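PDB 3M3M: glutathione S-transferase from Pseudomonas fluorescens, which binds glutathione and probably, like other glutathione S-transferases, catalyses its conjugation to electrophilic substrates. Local coordinates for residues L22-L27 with Q192-H197; E105-V110 with L129-R134; D140-Q145 with P182-W187. All coordinates share one frame; numbering follows the deposited sequence.

Contact 1: L22-L27 with Q192-H197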
loop_
_atom_site.group_PDB
_atom_site.type_symbol
_atom_site.label_atom_id
_atom_site.label_comp_id
_atom_site.label_asym_id
_atom_site.label_seq_id
_atom_site.Cartn_x
_atom_site.Cartn_y
_atom_site.Cartn_z
ATOM N N LEU A 22 5.532 2.346 10.175
ATOM C CA LEU A 22 5.732 2.539 11.603
ATOM C C LEU A 22 6.839 1.615 12.151
ATOM O O LEU A 22 7.715 2.076 12.960
ATOM C CB LEU A 22 4.393 2.381 12.369
ATOM C CG LEU A 22 3.378 3.525 12.077
ATOM C CD1 LEU A 22 2.013 2.983 12.515
ATOM C CD2 LEU A 22 3.798 4.774 12.876
ATOM N N ASN A 23 6.796 0.346 11.761
ATOM C CA ASN A 23 7.849 -0.608 12.232
ATOM C C ASN A 23 9.232 -0.299 11.656
ATOM O O ASN A 23 10.229 -0.366 12.361
ATOM C CB ASN A 23 7.426 -2.082 11.973
ATOM C CG ASN A 23 6.353 -2.498 12.946
ATOM O OD1 ASN A 23 6.691 -2.982 14.060
ATOM N ND2 ASN A 23 5.096 -2.234 12.641
ATOM N N LEU A 24 9.304 0.091 10.386
ATOM C CA LEU A 24 10.620 0.366 9.779
ATOM C C LEU A 24 11.261 1.558 10.550
ATOM O O LEU A 24 12.470 1.546 10.739
ATOM C CB LEU A 24 10.473 0.816 8.311
ATOM C CG LEU A 24 10.220 -0.368 7.417
ATOM C CD1 LEU A 24 9.740 0.231 5.997
ATOM C CD2 LEU A 24 11.513 -1.301 7.235
ATOM N N LEU A 25 10.444 2.494 11.027
ATOM C CA LEU A 25 10.950 3.658 11.740
ATOM C C LEU A 25 10.976 3.543 13.280
ATOM O O LEU A 25 11.366 4.534 13.966
ATOM C CB LEU A 25 10.148 4.938 11.370
ATOM C CG LEU A 25 10.573 5.380 9.961
ATOM C CD1 LEU A 25 9.473 6.308 9.376
ATOM C CD2 LEU A 25 11.982 6.005 9.865
ATOM N N GLY A 26 10.597 2.357 13.806
ATOM C CA GLY A 26 10.656 2.152 15.228
ATOM C C GLY A 26 9.671 3.005 15.985
ATOM O O GLY A 26 9.962 3.425 17.142
ATOM N N LEU A 27 8.545 3.403 15.347
ATOM C CA LEU A 27 7.632 4.344 16.015
ATOM C C LEU A 27 6.495 3.614 16.768
ATOM O O LEU A 27 5.928 2.649 16.257
ATOM C CB LEU A 27 7.014 5.319 15.030
ATOM C CG LEU A 27 7.947 6.116 14.137
ATOM C CD1 LEU A 27 7.158 6.846 13.042
ATOM C CD2 LEU A 27 8.693 7.115 15.023
ATOM N N GLN A 192 11.829 -7.076 1.422
ATOM C CA GLN A 192 11.666 -8.039 2.520
ATOM C C GLN A 192 12.970 -8.299 3.300
ATOM O O GLN A 192 12.894 -8.788 4.439
ATOM C CB GLN A 192 11.264 -9.394 1.913
ATOM C CG GLN A 192 9.861 -9.489 1.635
ATOM C CD GLN A 192 9.612 -10.584 0.632
ATOM O OE1 GLN A 192 10.470 -11.492 0.529
ATOM N NE2 GLN A 192 8.450 -10.534 -0.122
ATOM N N SER A 193 14.106 -7.935 2.727
ATOM C CA SER A 193 15.376 -8.114 3.373
ATOM C C SER A 193 15.745 -6.981 4.305
ATOM O O SER A 193 16.771 -7.057 5.020
ATOM C CB SER A 193 16.484 -8.322 2.315
ATOM O OG SER A 193 16.912 -7.078 1.762
ATOM N N HIS A 194 14.961 -5.914 4.348
ATOM C CA HIS A 194 15.334 -4.848 5.200
ATOM C C HIS A 194 15.277 -5.392 6.652
ATOM O O HIS A 194 14.365 -6.186 6.989
ATOM C CB HIS A 194 14.312 -3.685 5.100
ATOM C CG HIS A 194 14.756 -2.495 5.874
ATOM N ND1 HIS A 194 14.705 -2.432 7.267
ATOM C CD2 HIS A 194 15.272 -1.317 5.451
ATOM C CE1 HIS A 194 15.167 -1.258 7.664
ATOM N NE2 HIS A 194 15.499 -0.553 6.571
ATOM N N PRO A 195 16.291 -5.062 7.479
ATOM C CA PRO A 195 16.333 -5.725 8.778
ATOM C C PRO A 195 15.114 -5.429 9.684
ATOM O O PRO A 195 14.838 -6.237 10.604
ATOM C CB PRO A 195 17.654 -5.233 9.360
ATOM C CG PRO A 195 17.935 -3.891 8.626
ATOM C CD PRO A 195 17.444 -4.172 7.207
ATOM N N ARG A 196 14.365 -4.352 9.411
ATOM C CA ARG A 196 13.213 -3.996 10.246
ATOM C C ARG A 196 11.912 -4.305 9.519
ATOM O O ARG A 196 10.829 -3.934 10.059
ATOM C CB ARG A 196 13.260 -2.516 10.641
ATOM C CG ARG A 196 14.481 -2.144 11.493
ATOM C CD ARG A 196 14.303 -0.760 12.085
ATOM N NE ARG A 196 13.067 -0.698 12.923
ATOM C CZ ARG A 196 13.010 -0.991 14.221
ATOM N NH1 ARG A 196 14.174 -1.274 14.880
ATOM N NH2 ARG A 196 11.864 -0.978 14.870
ATOM N N HIS A 197 12.026 -5.060 8.416
ATOM C CA HIS A 197 10.795 -5.402 7.620
ATOM C C HIS A 197 9.808 -6.147 8.565
ATOM O O HIS A 197 10.261 -6.993 9.444
ATOM C CB HIS A 197 11.114 -6.269 6.437
ATOM C CG HIS A 197 9.871 -6.603 5.619
ATOM N ND1 HIS A 197 9.246 -5.638 4.866
ATOM C CD2 HIS A 197 9.170 -7.750 5.440
ATOM C CE1 HIS A 197 8.201 -6.176 4.228
ATOM N NE2 HIS A 197 8.114 -7.456 4.585
#
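Arg-196 reaches across to the C-terminal end of helix 13-24 and takes hold of one carbonyl oxygen, that of Asn-23. It does so side-on, with two nitrogens on a single atom: NE lies 2.9 Å from Asn-23 O, and NH2 lies 3.1 Å from the same oxygen. Both donors sit in the carbonyl plane and the oxygen in the guanidinium plane, although N-H...O angles of 151° and 142° show that neither bond is quite straight. An arginine suits this place because carbonyls at the end of a helix carry its partial negative charge, which the cation probably helps to offset.

That end is a Schellman motif, closed by bonds from Leu-27 N to Leu-22 O and from Gly-26 N to Asn-23 O, the latter a third donor to this oxygen. Gly-26 turns the chain with positive phi, a conformation that glycine adopts without strain, and its CA comes 3.4 Å from Arg-196 NH2. The contact thereby joins the thioredoxin-like N-terminal domain to the loop following helix 182-192 of the all-helical C-terminal domain, the two-domain plan of the glutathione S-transferases.

The apolar share falls to Leu-24. Its CD2 branch lies over one face of the His-194 imidazole, a CH-pi contact 3.6 Å from the ring centroid, while CD of Pro-195 lies against the opposite face. Leu-24 CD2 is also 4.0 Å from Arg-196 CB.

Within the loop, His-194 starts a type I beta turn that ends at His-197. With CG anti to the backbone N (chi1 -174°), its ring swings beside the carbonyl carbon, where ND1 accepts a nearly straight bond from Arg-196 N, close to the ring plane. This bond probably helps to hold the ring with its face toward Leu-24 CD2.

Contact 2: E105-V110 with L129-R134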
loop_
_atom_site.group_PDB
_atom_site.type_symbol
_atom_site.label_atom_id
_atom_site.label_comp_id
_atom_site.label_asym_id
_atom_site.label_seq_id
_atom_site.Cartn_x
_atom_site.Cartn_y
_atom_site.Cartn_z
ATOM N N GLU A 105 -3.456 0.132 -7.731
ATOM C CA GLU A 105 -4.375 -0.267 -6.656
ATOM C C GLU A 105 -5.816 -0.691 -7.161
ATOM O O GLU A 105 -6.322 -1.757 -6.798
ATOM C CB GLU A 105 -4.391 0.813 -5.502
ATOM C CG GLU A 105 -4.854 0.275 -4.157
ATOM C CD GLU A 105 -6.326 0.297 -3.946
ATOM O OE1 GLU A 105 -7.116 0.484 -4.944
ATOM O OE2 GLU A 105 -6.774 0.080 -2.762
ATOM N N PRO A 106 -6.488 0.112 -8.037
ATOM C CA PRO A 106 -7.859 -0.282 -8.386
ATOM C C PRO A 106 -7.934 -1.583 -9.151
ATOM O O PRO A 106 -9.066 -2.102 -9.293
ATOM C CB PRO A 106 -8.281 0.831 -9.364
ATOM C CG PRO A 106 -7.469 2.076 -8.910
ATOM C CD PRO A 106 -6.129 1.413 -8.633
ATOM N N TYR A 107 -6.815 -2.097 -9.653
ATOM C CA TYR A 107 -6.843 -3.388 -10.405
ATOM C C TYR A 107 -6.312 -4.510 -9.501
ATOM O O TYR A 107 -6.922 -5.539 -9.381
ATOM C CB TYR A 107 -6.003 -3.270 -11.707
ATOM C CG TYR A 107 -6.488 -2.000 -12.441
ATOM C CD1 TYR A 107 -7.816 -1.867 -12.748
ATOM C CD2 TYR A 107 -5.649 -0.910 -12.651
ATOM C CE1 TYR A 107 -8.355 -0.710 -13.380
ATOM C CE2 TYR A 107 -6.156 0.271 -13.240
ATOM C CZ TYR A 107 -7.518 0.356 -13.589
ATOM O OH TYR A 107 -8.091 1.504 -14.174
ATOM N N ILE A 108 -5.147 -4.292 -8.861
ATOM C CA ILE A 108 -4.521 -5.332 -8.029
ATOM C C ILE A 108 -5.365 -5.516 -6.795
ATOM O O ILE A 108 -5.740 -6.640 -6.508
ATOM C CB ILE A 108 -3.049 -5.058 -7.668
ATOM C CG1 ILE A 108 -2.215 -4.692 -8.953
ATOM C CG2 ILE A 108 -2.491 -6.198 -6.762
ATOM C CD1 ILE A 108 -2.056 -5.816 -9.961
ATOM N N ALA A 109 -5.722 -4.447 -6.110
ATOM C CA ALA A 109 -6.445 -4.597 -4.838
ATOM C C ALA A 109 -7.866 -5.129 -5.083
ATOM O O ALA A 109 -8.336 -5.967 -4.312
ATOM C CB ALA A 109 -6.557 -3.238 -4.052
ATOM N N VAL A 110 -8.547 -4.625 -6.119
ATOM C CA VAL A 110 -9.932 -5.039 -6.342
ATOM C C VAL A 110 -9.991 -6.497 -6.860
ATOM O O VAL A 110 -10.896 -7.262 -6.476
ATOM C CB VAL A 110 -10.686 -4.012 -7.251
ATOM C CG1 VAL A 110 -12.182 -4.387 -7.463
ATOM C CG2 VAL A 110 -10.670 -2.633 -6.560
ATOM N N LEU A 129 -11.633 -10.155 -15.134
ATOM C CA LEU A 129 -10.703 -10.301 -16.258
ATOM C C LEU A 129 -10.207 -8.943 -16.787
ATOM O O LEU A 129 -9.065 -8.892 -17.162
ATOM C CB LEU A 129 -11.346 -11.103 -17.427
ATOM C CG LEU A 129 -11.499 -12.594 -16.998
ATOM C CD1 LEU A 129 -12.324 -13.265 -18.129
ATOM C CD2 LEU A 129 -10.196 -13.365 -16.647
ATOM N N LYS A 130 -11.057 -7.927 -16.790
ATOM C CA LYS A 130 -10.647 -6.551 -17.200
ATOM C C LYS A 130 -9.620 -5.999 -16.185
ATOM O O LYS A 130 -8.603 -5.381 -16.582
ATOM C CB LYS A 130 -11.814 -5.598 -17.327
ATOM C CG LYS A 130 -12.842 -5.999 -18.500
ATOM C CD LYS A 130 -14.082 -5.081 -18.535
ATOM C CE LYS A 130 -14.724 -5.087 -19.937
ATOM N NZ LYS A 130 -15.196 -6.454 -20.318
ATOM N N LEU A 131 -9.875 -6.234 -14.889
ATOM C CA LEU A 131 -8.890 -5.818 -13.839
ATOM C C LEU A 131 -7.579 -6.533 -14.080
ATOM O O LEU A 131 -6.518 -5.991 -13.889
ATOM C CB LEU A 131 -9.436 -6.159 -12.444
ATOM C CG LEU A 131 -10.779 -5.544 -12.080
ATOM C CD1 LEU A 131 -11.181 -6.065 -10.658
ATOM C CD2 LEU A 131 -10.816 -4.000 -12.121
ATOM N N HIS A 132 -7.600 -7.792 -14.460
ATOM C CA HIS A 132 -6.376 -8.446 -14.809
ATOM C C HIS A 132 -5.620 -7.740 -15.922
ATOM O O HIS A 132 -4.432 -7.550 -15.829
ATOM C CB HIS A 132 -6.615 -9.934 -15.180
ATOM C CG HIS A 132 -6.514 -10.830 -13.991
ATOM N ND1 HIS A 132 -6.447 -12.202 -14.098
ATOM C CD2 HIS A 132 -6.565 -10.543 -12.666
ATOM C CE1 HIS A 132 -6.378 -12.726 -12.882
ATOM N NE2 HIS A 132 -6.425 -11.730 -11.992
ATOM N N LYS A 133 -6.308 -7.366 -16.978
ATOM C CA LYS A 133 -5.603 -6.726 -18.110
ATOM C C LYS A 133 -4.961 -5.406 -17.667
ATOM O O LYS A 133 -3.774 -5.192 -17.980
ATOM C CB LYS A 133 -6.576 -6.421 -19.267
ATOM C CG LYS A 133 -6.888 -7.783 -19.956
ATOM C CD LYS A 133 -7.763 -7.606 -21.225
ATOM C CE LYS A 133 -8.216 -9.039 -21.646
ATOM N NZ LYS A 133 -8.958 -8.967 -22.945
ATOM N N ARG A 134 -5.681 -4.620 -16.869
ATOM C CA ARG A 134 -5.163 -3.303 -16.516
ATOM C C ARG A 134 -4.096 -3.487 -15.436
ATOM O O ARG A 134 -3.130 -2.679 -15.409
ATOM C CB ARG A 134 -6.291 -2.350 -16.028
ATOM C CG ARG A 134 -7.202 -2.050 -17.224
ATOM C CD ARG A 134 -8.346 -1.075 -16.955
ATOM N NE ARG A 134 -8.113 0.188 -17.661
ATOM C CZ ARG A 134 -8.798 1.313 -17.446
ATOM N NH1 ARG A 134 -8.462 2.406 -18.124
ATOM N NH2 ARG A 134 -9.812 1.356 -16.557
#
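Tyr-107 lays the face of its phenol ring against the aliphatic part of Arg-134. The CB of Arg-134 stands over the ring centre, 3.5 Å from the Tyr-107 centroid and almost on the ring normal, which makes a well-centred CH-pi contact. Pro-106 CB lies over the opposite face, so the ring is sandwiched between its own neighbour in sequence and the facing helix.

The tyrosine CG is anti to the carbonyl carbon, and from there the ring slants across the arginine chain. Arg-134 begins in the same manner, and its extended chi2 carries CD to 3.6 Å from Tyr-107 CE1. The bend at chi3, 111° and away from a staggered value, then turns NE and the guanidinium across the phenol oxygen, its plane 52° from that of the ring. Tyr-107 OH lies over the guanidinium face, 2.9 Å from Arg-134 NH2, but at an angle too poor for a hydrogen bond.

Leu-131 crosses the tyrosine at about a right angle and divides its two methyls between partners. Leu-131 CD2 meets the ring at its edge, 3.7 Å from Tyr-107 CD1, and Leu-131 CD1 packs at the same 3.7 Å against Val-110 CG1. A branched leucine is well suited to filling both sites, and Ile-114, a turn beyond Val-110 on helix 87-117, touches Leu-131 as well. Were the ring cut back to an alanine here, Leu-131 CD2 and the Arg-134 methylenes would probably be left without the surface they pack on.

Helices 87-117 and 125-146 of the GST C-terminal domain are joined here; the axes of the two short segments approach to 8.3 Å, with 127° between their N-to-C directions. With no hydrogen bond between the segments, cohesion rests on apolar and CH-pi packing, the arginine contributing its methylenes more than its charge.

Contact 3: D140-Q145 with P182-W187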
loop_
_atom_site.group_PDB
_atom_site.type_symbol
_atom_site.label_atom_id
_atom_site.label_comp_id
_atom_site.label_asym_id
_atom_site.label_seq_id
_atom_site.Cartn_x
_atom_site.Cartn_y
_atom_site.Cartn_z
ATOM N N ASP A 140 3.704 -4.328 -15.697
ATOM C CA ASP A 140 4.672 -4.189 -16.760
ATOM C C ASP A 140 5.484 -2.925 -16.642
ATOM O O ASP A 140 6.712 -2.922 -16.829
ATOM C CB ASP A 140 3.991 -4.168 -18.152
ATOM C CG ASP A 140 3.409 -5.498 -18.574
ATOM O OD1 ASP A 140 3.727 -6.586 -17.972
ATOM O OD2 ASP A 140 2.522 -5.442 -19.472
ATOM N N VAL A 141 4.840 -1.813 -16.272
ATOM C CA VAL A 141 5.612 -0.573 -15.991
ATOM C C VAL A 141 6.687 -0.739 -14.891
ATOM O O VAL A 141 7.845 -0.285 -15.032
ATOM C CB VAL A 141 4.635 0.581 -15.605
ATOM C CG1 VAL A 141 5.440 1.836 -15.190
ATOM C CG2 VAL A 141 3.665 0.887 -16.821
HETATM N N MSE A 142 6.260 -1.384 -13.777
HETATM C CA MSE A 142 7.165 -1.597 -12.662
HETATM C C MSE A 142 8.336 -2.521 -13.124
HETATM O O MSE A 142 9.456 -2.291 -12.688
HETATM C CB MSE A 142 6.378 -2.298 -11.491
HETATM C CG MSE A 142 5.438 -1.268 -10.851
HETATM SE SE MSE A 142 4.352 -2.342 -9.539
HETATM C CE MSE A 142 5.915 -2.867 -8.327
ATOM N N GLU A 143 8.002 -3.585 -13.859
ATOM C CA GLU A 143 9.031 -4.569 -14.362
ATOM C C GLU A 143 10.075 -3.848 -15.184
ATOM O O GLU A 143 11.283 -4.078 -15.022
ATOM C CB GLU A 143 8.364 -5.700 -15.143
ATOM C CG GLU A 143 9.364 -6.876 -15.612
ATOM C CD GLU A 143 9.828 -7.731 -14.452
ATOM O OE1 GLU A 143 9.268 -7.559 -13.303
ATOM O OE2 GLU A 143 10.710 -8.584 -14.728
ATOM N N LYS A 144 9.649 -2.961 -16.106
ATOM C CA LYS A 144 10.691 -2.215 -16.826
ATOM C C LYS A 144 11.564 -1.369 -15.929
ATOM O O LYS A 144 12.789 -1.294 -16.092
ATOM C CB LYS A 144 9.972 -1.352 -17.881
ATOM C CG LYS A 144 9.517 -2.261 -19.035
ATOM C CD LYS A 144 8.720 -1.390 -20.095
ATOM C CE LYS A 144 8.154 -2.194 -21.318
ATOM N NZ LYS A 144 6.931 -3.069 -20.889
ATOM N N GLN A 145 10.989 -0.652 -14.946
ATOM C CA GLN A 145 11.804 0.140 -14.126
ATOM C C GLN A 145 12.775 -0.706 -13.266
ATOM O O GLN A 145 13.912 -0.328 -13.122
ATOM C CB GLN A 145 10.935 1.074 -13.158
ATOM C CG GLN A 145 11.756 1.948 -12.179
ATOM C CD GLN A 145 12.572 3.050 -12.929
ATOM O OE1 GLN A 145 12.022 3.725 -13.784
ATOM N NE2 GLN A 145 13.870 3.104 -12.718
ATOM N N PRO A 182 10.168 -11.372 -13.061
ATOM C CA PRO A 182 11.302 -11.586 -12.174
ATOM C C PRO A 182 11.962 -10.368 -11.627
ATOM O O PRO A 182 12.643 -10.448 -10.505
ATOM C CB PRO A 182 12.346 -12.377 -13.060
ATOM C CG PRO A 182 11.838 -12.054 -14.518
ATOM C CD PRO A 182 10.359 -11.932 -14.423
ATOM N N GLY A 183 11.824 -9.227 -12.320
ATOM C CA GLY A 183 12.396 -8.034 -11.735
ATOM C C GLY A 183 11.556 -7.628 -10.503
ATOM O O GLY A 183 12.121 -7.175 -9.499
ATOM N N ILE A 184 10.228 -7.712 -10.636
ATOM C CA ILE A 184 9.340 -7.484 -9.409
ATOM C C ILE A 184 9.682 -8.453 -8.262
ATOM O O ILE A 184 9.864 -8.050 -7.124
ATOM C CB ILE A 184 7.888 -7.523 -9.744
ATOM C CG1 ILE A 184 7.613 -6.341 -10.737
ATOM C CG2 ILE A 184 6.981 -7.356 -8.445
ATOM C CD1 ILE A 184 6.063 -6.233 -11.151
ATOM N N GLN A 185 9.843 -9.731 -8.600
ATOM C CA GLN A 185 10.143 -10.704 -7.548
ATOM C C GLN A 185 11.461 -10.364 -6.874
ATOM O O GLN A 185 11.560 -10.441 -5.635
ATOM C CB GLN A 185 10.099 -12.147 -8.134
ATOM C CG GLN A 185 8.791 -12.598 -8.640
ATOM C CD GLN A 185 8.925 -14.050 -9.226
ATOM O OE1 GLN A 185 9.817 -14.309 -10.068
ATOM N NE2 GLN A 185 8.006 -14.933 -8.837
ATOM N N ALA A 186 12.498 -9.940 -7.608
ATOM C CA ALA A 186 13.795 -9.664 -6.970
ATOM C C ALA A 186 13.694 -8.387 -6.116
ATOM O O ALA A 186 14.304 -8.243 -5.091
ATOM C CB ALA A 186 14.922 -9.492 -8.066
ATOM N N TRP A 187 12.872 -7.427 -6.584
ATOM C CA TRP A 187 12.602 -6.242 -5.751
ATOM C C TRP A 187 11.837 -6.584 -4.457
ATOM O O TRP A 187 12.152 -6.032 -3.350
ATOM C CB TRP A 187 11.834 -5.253 -6.633
ATOM C CG TRP A 187 11.153 -4.102 -5.926
ATOM C CD1 TRP A 187 11.660 -2.917 -5.541
ATOM C CD2 TRP A 187 9.741 -4.065 -5.665
ATOM N NE1 TRP A 187 10.629 -2.115 -4.958
ATOM C CE2 TRP A 187 9.444 -2.784 -5.084
ATOM C CE3 TRP A 187 8.718 -5.004 -5.889
ATOM C CZ2 TRP A 187 8.101 -2.397 -4.683
ATOM C CZ3 TRP A 187 7.358 -4.631 -5.496
ATOM C CH2 TRP A 187 7.097 -3.327 -4.910
#
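Met-142, a selenomethionine here, meets the facing helix at two points. Its CB is 4.0 Å from the CD1 methyl of Ile-184, and the bend at chi3 carries its CE to 3.6 Å from Trp-187 CZ3, on the six-membered part of the indole. Methionine's long, unbranched, apolar chain, carrying selenium in place of sulfur, suits this buried place, where Leu-164 and Thr-168 of helix 159-168 also touch it. The indole has its own polar tie, through NE1 to Asp-161.

Glu-143 follows, and its carboxylate grips the beginning of helix 182-192. Glu-143 OE2 accepts from Gly-183 N at 2.7 Å, and Glu-143 OE1 accepts from Ile-184 N at 2.8 Å; both oxygens are met on their syn side, somewhat out of the carboxylate plane. A glutamate of helix 125-146 thus binds first-turn N-H groups at the N-terminus of a neighbouring helix in the all-helical GST C-terminal domain, with 72° between the axes of the two segments. The partial positive charge of that helix end probably stabilises the ionised acid.

The side chain reaches there by leaving anti to the backbone N (chi1 -175°) and folding at chi2. Gly-183 suits the spot because a CB would point at the carboxylate, tightly against Glu-143 OE2. Pro-182, having no N-H to offer, brings its CD to 3.4 Å from Glu-143 OE2, and Ile-184 CG1 lies 3.3 Å from Glu-143 OE1.

How the contacts relate
Contacts 2 and 3 share helix 125-146: its earlier part packs on helix 87-117 and its later part on helix 182-192, with contact centres 17 Å apart and nearest atoms about 6 Å apart. Contact 1 continues from the far end of helix 182-192 to the N-terminal domain; its nearest atoms are about 5 Å from contact 3, but its centre is 28 Å from that of contact 2, across the centre of the chain. Contact 2 comes near the ligand, the Val-110 side chain being about 8 Å from bound glutathione. Tyr-167, a glutathione-binding residue, lies about 8 Å from Val-110 and about 9 Å from Met-142, side chain to side chain. Contact 1 is remote from the annotated sites.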